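Local coordinates for protein sialidase B (Streptococcus pneumoniae TIGR4, PDB 4XJA) that cleaves terminal sialic acid residues from oligosaccharides, glycoproteins and glycolipids as a glycoside hydrolase family 33 exo-alpha-sialidase, at residues A[258-263]-A[283-288]. The protein carries 1 engineered substitution. Sequence-based numbering, arbitrary orientation.
Sequences MKFNDY and GSASFI. With SFJ ((2R,3R,4R,5R,6R)-5-acetamido-2,3-difluoro-4-hydroxy-6-[(1R,2R)-1,2,3-trihydroxypropyl]tetrahydro-2H-pyran-2-carboxylic acid), chain F.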
loop_
_atom_site.group_PDB
_atom_site.type_symbol
_atom_site.label_atom_id
_atom_site.label_comp_id
_atom_site.label_asym_id
_atom_site.label_seq_id
_atom_site.Cartn_x
_atom_site.Cartn_y
_atom_site.Cartn_z
ATOM N N MET A 258 -13.364 -0.019 9.157
ATOM C CA MET A 258 -13.341 -1.232 9.968
ATOM C C MET A 258 -12.116 -1.203 10.868
ATOM O O MET A 258 -10.994 -1.030 10.392
ATOM C CB MET A 258 -13.281 -2.484 9.084
ATOM C CG MET A 258 -14.516 -2.705 8.206
ATOM S SD MET A 258 -14.506 -4.334 7.418
ATOM C CE MET A 258 -16.008 -4.261 6.424
ATOM N N LYS A 259 -12.323 -1.392 12.168
ATOM C CA LYS A 259 -11.199 -1.385 13.092
ATOM C C LYS A 259 -11.432 -2.311 14.273
ATOM O O LYS A 259 -12.577 -2.572 14.658
ATOM C CB LYS A 259 -10.864 0.045 13.550
ATOM C CG LYS A 259 -11.938 0.735 14.355
ATOM C CD LYS A 259 -11.509 0.901 15.809
ATOM C CE LYS A 259 -10.205 1.674 15.958
ATOM N NZ LYS A 259 -9.427 1.181 17.177
ATOM N N PHE A 260 -10.330 -2.825 14.812
ATOM C CA PHE A 260 -10.333 -3.650 16.011
ATOM C C PHE A 260 -9.546 -2.901 17.095
ATOM O O PHE A 260 -8.666 -2.104 16.774
ATOM C CB PHE A 260 -9.643 -4.990 15.718
ATOM C CG PHE A 260 -10.527 -6.013 15.069
ATOM C CD1 PHE A 260 -11.803 -6.279 15.563
ATOM C CD2 PHE A 260 -10.075 -6.728 13.962
ATOM C CE1 PHE A 260 -12.616 -7.256 14.965
ATOM C CE2 PHE A 260 -10.884 -7.694 13.354
ATOM C CZ PHE A 260 -12.150 -7.964 13.864
ATOM N N ASN A 261 -9.852 -3.159 18.365
ATOM C CA ASN A 261 -9.205 -2.426 19.460
ATOM C C ASN A 261 -8.354 -3.302 20.376
ATOM O O ASN A 261 -7.847 -2.814 21.402
ATOM C CB ASN A 261 -10.244 -1.695 20.334
ATOM C CG ASN A 261 -11.151 -0.779 19.539
ATOM O OD1 ASN A 261 -10.691 0.138 18.868
ATOM N ND2 ASN A 261 -12.454 -1.033 19.612
ATOM N N ASP A 262 -8.190 -4.580 20.027
ATOM C CA ASP A 262 -7.453 -5.493 20.905
ATOM C C ASP A 262 -5.995 -5.059 21.063
ATOM O O ASP A 262 -5.378 -5.288 22.104
ATOM C CB ASP A 262 -7.550 -6.968 20.451
ATOM C CG ASP A 262 -7.327 -7.164 18.950
ATOM O OD1 ASP A 262 -7.618 -6.240 18.156
ATOM O OD2 ASP A 262 -6.879 -8.271 18.561
ATOM N N TYR A 263 -5.463 -4.404 20.036
ATOM C CA TYR A 263 -4.110 -3.842 20.074
ATOM C C TYR A 263 -4.180 -2.334 19.833
ATOM O O TYR A 263 -5.023 -1.857 19.065
ATOM C CB TYR A 263 -3.226 -4.495 19.001
ATOM C CG TYR A 263 -2.558 -5.794 19.423
ATOM C CD1 TYR A 263 -3.312 -6.894 19.811
ATOM C CD2 TYR A 263 -1.177 -5.914 19.426
ATOM C CE1 TYR A 263 -2.710 -8.079 20.196
ATOM C CE2 TYR A 263 -0.554 -7.101 19.810
ATOM C CZ TYR A 263 -1.333 -8.179 20.191
ATOM O OH TYR A 263 -0.746 -9.362 20.574
ATOM N N GLY A 283 -0.607 -11.653 17.733
ATOM C CA GLY A 283 -1.772 -11.893 18.573
ATOM C C GLY A 283 -2.946 -10.960 18.337
ATOM O O GLY A 283 -3.918 -10.979 19.103
ATOM N N SER A 284 -2.861 -10.143 17.285
ATOM C CA SER A 284 -3.902 -9.150 16.968
ATOM C C SER A 284 -4.869 -9.647 15.904
ATOM O O SER A 284 -4.491 -10.398 14.992
ATOM C CB SER A 284 -3.261 -7.852 16.450
ATOM O OG SER A 284 -4.241 -6.896 16.035
ATOM N N ALA A 285 -6.120 -9.216 16.009
ATOM C CA ALA A 285 -7.079 -9.437 14.935
ATOM C C ALA A 285 -6.836 -8.371 13.874
ATOM O O ALA A 285 -6.207 -7.341 14.155
ATOM C CB ALA A 285 -8.501 -9.371 15.469
ATOM N N SER A 286 -7.310 -8.600 12.651
ATOM C CA SER A 286 -7.079 -7.623 11.582
ATOM C C SER A 286 -8.124 -7.674 10.471
ATOM O O SER A 286 -8.889 -8.638 10.366
ATOM C CB SER A 286 -5.678 -7.784 10.985
ATOM O OG SER A 286 -5.475 -9.097 10.481
ATOM N N PHE A 287 -8.147 -6.619 9.656
ATOM C CA PHE A 287 -8.916 -6.573 8.410
ATOM C C PHE A 287 -7.919 -6.468 7.268
ATOM O O PHE A 287 -6.830 -5.958 7.461
ATOM C CB PHE A 287 -9.824 -5.337 8.399
ATOM C CG PHE A 287 -10.853 -5.337 9.494
ATOM C CD1 PHE A 287 -12.065 -5.983 9.322
ATOM C CD2 PHE A 287 -10.598 -4.703 10.700
ATOM C CE1 PHE A 287 -13.016 -5.993 10.335
ATOM C CE2 PHE A 287 -11.538 -4.698 11.712
ATOM C CZ PHE A 287 -12.749 -5.344 11.531
ATOM N N ILE A 288 -8.268 -6.949 6.079
ATOM C CA ILE A 288 -7.317 -6.883 4.970
ATOM C C ILE A 288 -8.037 -6.991 3.632
ATOM O O ILE A 288 -9.009 -7.739 3.520
ATOM C CB ILE A 288 -6.206 -7.973 5.129
ATOM C CG1 ILE A 288 -5.205 -7.948 3.976
ATOM C CG2 ILE A 288 -6.808 -9.375 5.303
ATOM C CD1 ILE A 288 -4.007 -8.839 4.245
HETATM C C11 SFJ F . -5.756 -11.963 2.195
HETATM C C9 SFJ F . -0.864 -14.631 -0.737
HETATM C C10 SFJ F . -4.295 -11.678 1.844
HETATM C C1 SFJ F . 0.442 -9.629 -2.485
HETATM C C7 SFJ F . -1.229 -12.493 0.272
HETATM C C4 SFJ F . -2.681 -8.977 -0.130
HETATM C C3 SFJ F . -1.216 -8.638 -0.620
HETATM C C5 SFJ F . -2.719 -10.416 0.436
HETATM C C6 SFJ F . -2.116 -11.439 -0.518
HETATM C C2 SFJ F . -0.475 -9.981 -1.272
HETATM N N5 SFJ F . -4.060 -10.824 0.824
HETATM O O10 SFJ F . -3.419 -12.179 2.504
HETATM O O9 SFJ F . -1.131 -15.177 0.517
HETATM O O1A SFJ F . 0.497 -10.434 -3.422
HETATM O O8 SFJ F . 0.200 -12.866 -1.746
HETATM O O7 SFJ F . -0.573 -12.061 1.472
HETATM O O4 SFJ F . -3.205 -8.077 0.744
HETATM O O6 SFJ F . -1.459 -10.877 -1.607
HETATM F FAI SFJ F . -0.683 -8.254 0.217
HETATM F FAJ SFJ F . 0.391 -10.555 -0.572
HETATM O O1B SFJ F . 1.093 -8.596 -2.317
HETATM C C8 SFJ F . -0.184 -13.357 -0.504
HETATM O O HOH W 1 -6.296 -10.122 20.213
HETATM O O HOH W 2 -5.928 -4.791 17.029
#
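Residues 258-263 and 283-288 run in nearly opposite directions, 166° apart, with Phe-260 level with Ala-285 and Met-258 level with Phe-287. The phenyl ring of Phe-287 is clamped on both faces. Met-258 CB sits over the ring centre on one side, and its SD makes an oblique Met-aromatic contact, 3.5 Å from Phe-287 CD1. On the other side Phe-260 makes an offset stack, planes tilted by 16° and ring centroids 4.3 Å apart. The far face of Phe-260 receives the methyl group of Ala-285, CB to Phe-260 CD2 3.4 Å. A layered apolar row results: Met-258, Phe-287, Phe-260, Ala-285.

Beyond it the contact turns polar. Asp-262 OD2 takes the backbone N-H of Ala-285 with its syn lone pair, 2.8 Å from that N and close to straight. CG of Asp-262 stands between the backbone N and carbonyl carbon (chi1 46°), which turns the carboxylate to the other segment. Two waters donate to this buried carboxylate: one joins OD2 to Gly-283 O, the other joins OD1 to Ser-284 OG. Ser-284 CB lies over the Tyr-263 ring, whose OH is hydrogen-bonded to Glu-395.

Ile-288 CD1 comes within 3.7 Å of O4 of the bound difluoro sialic acid analogue. The loop after strand 255-256 is thus fastened to the start of strand 286-294 in the sialidase propeller. Strand 301-308 pairs antiparallel with 286-294, and strand 237-244, of the sheet that ends in 255-256, borders the contact through Ile-239.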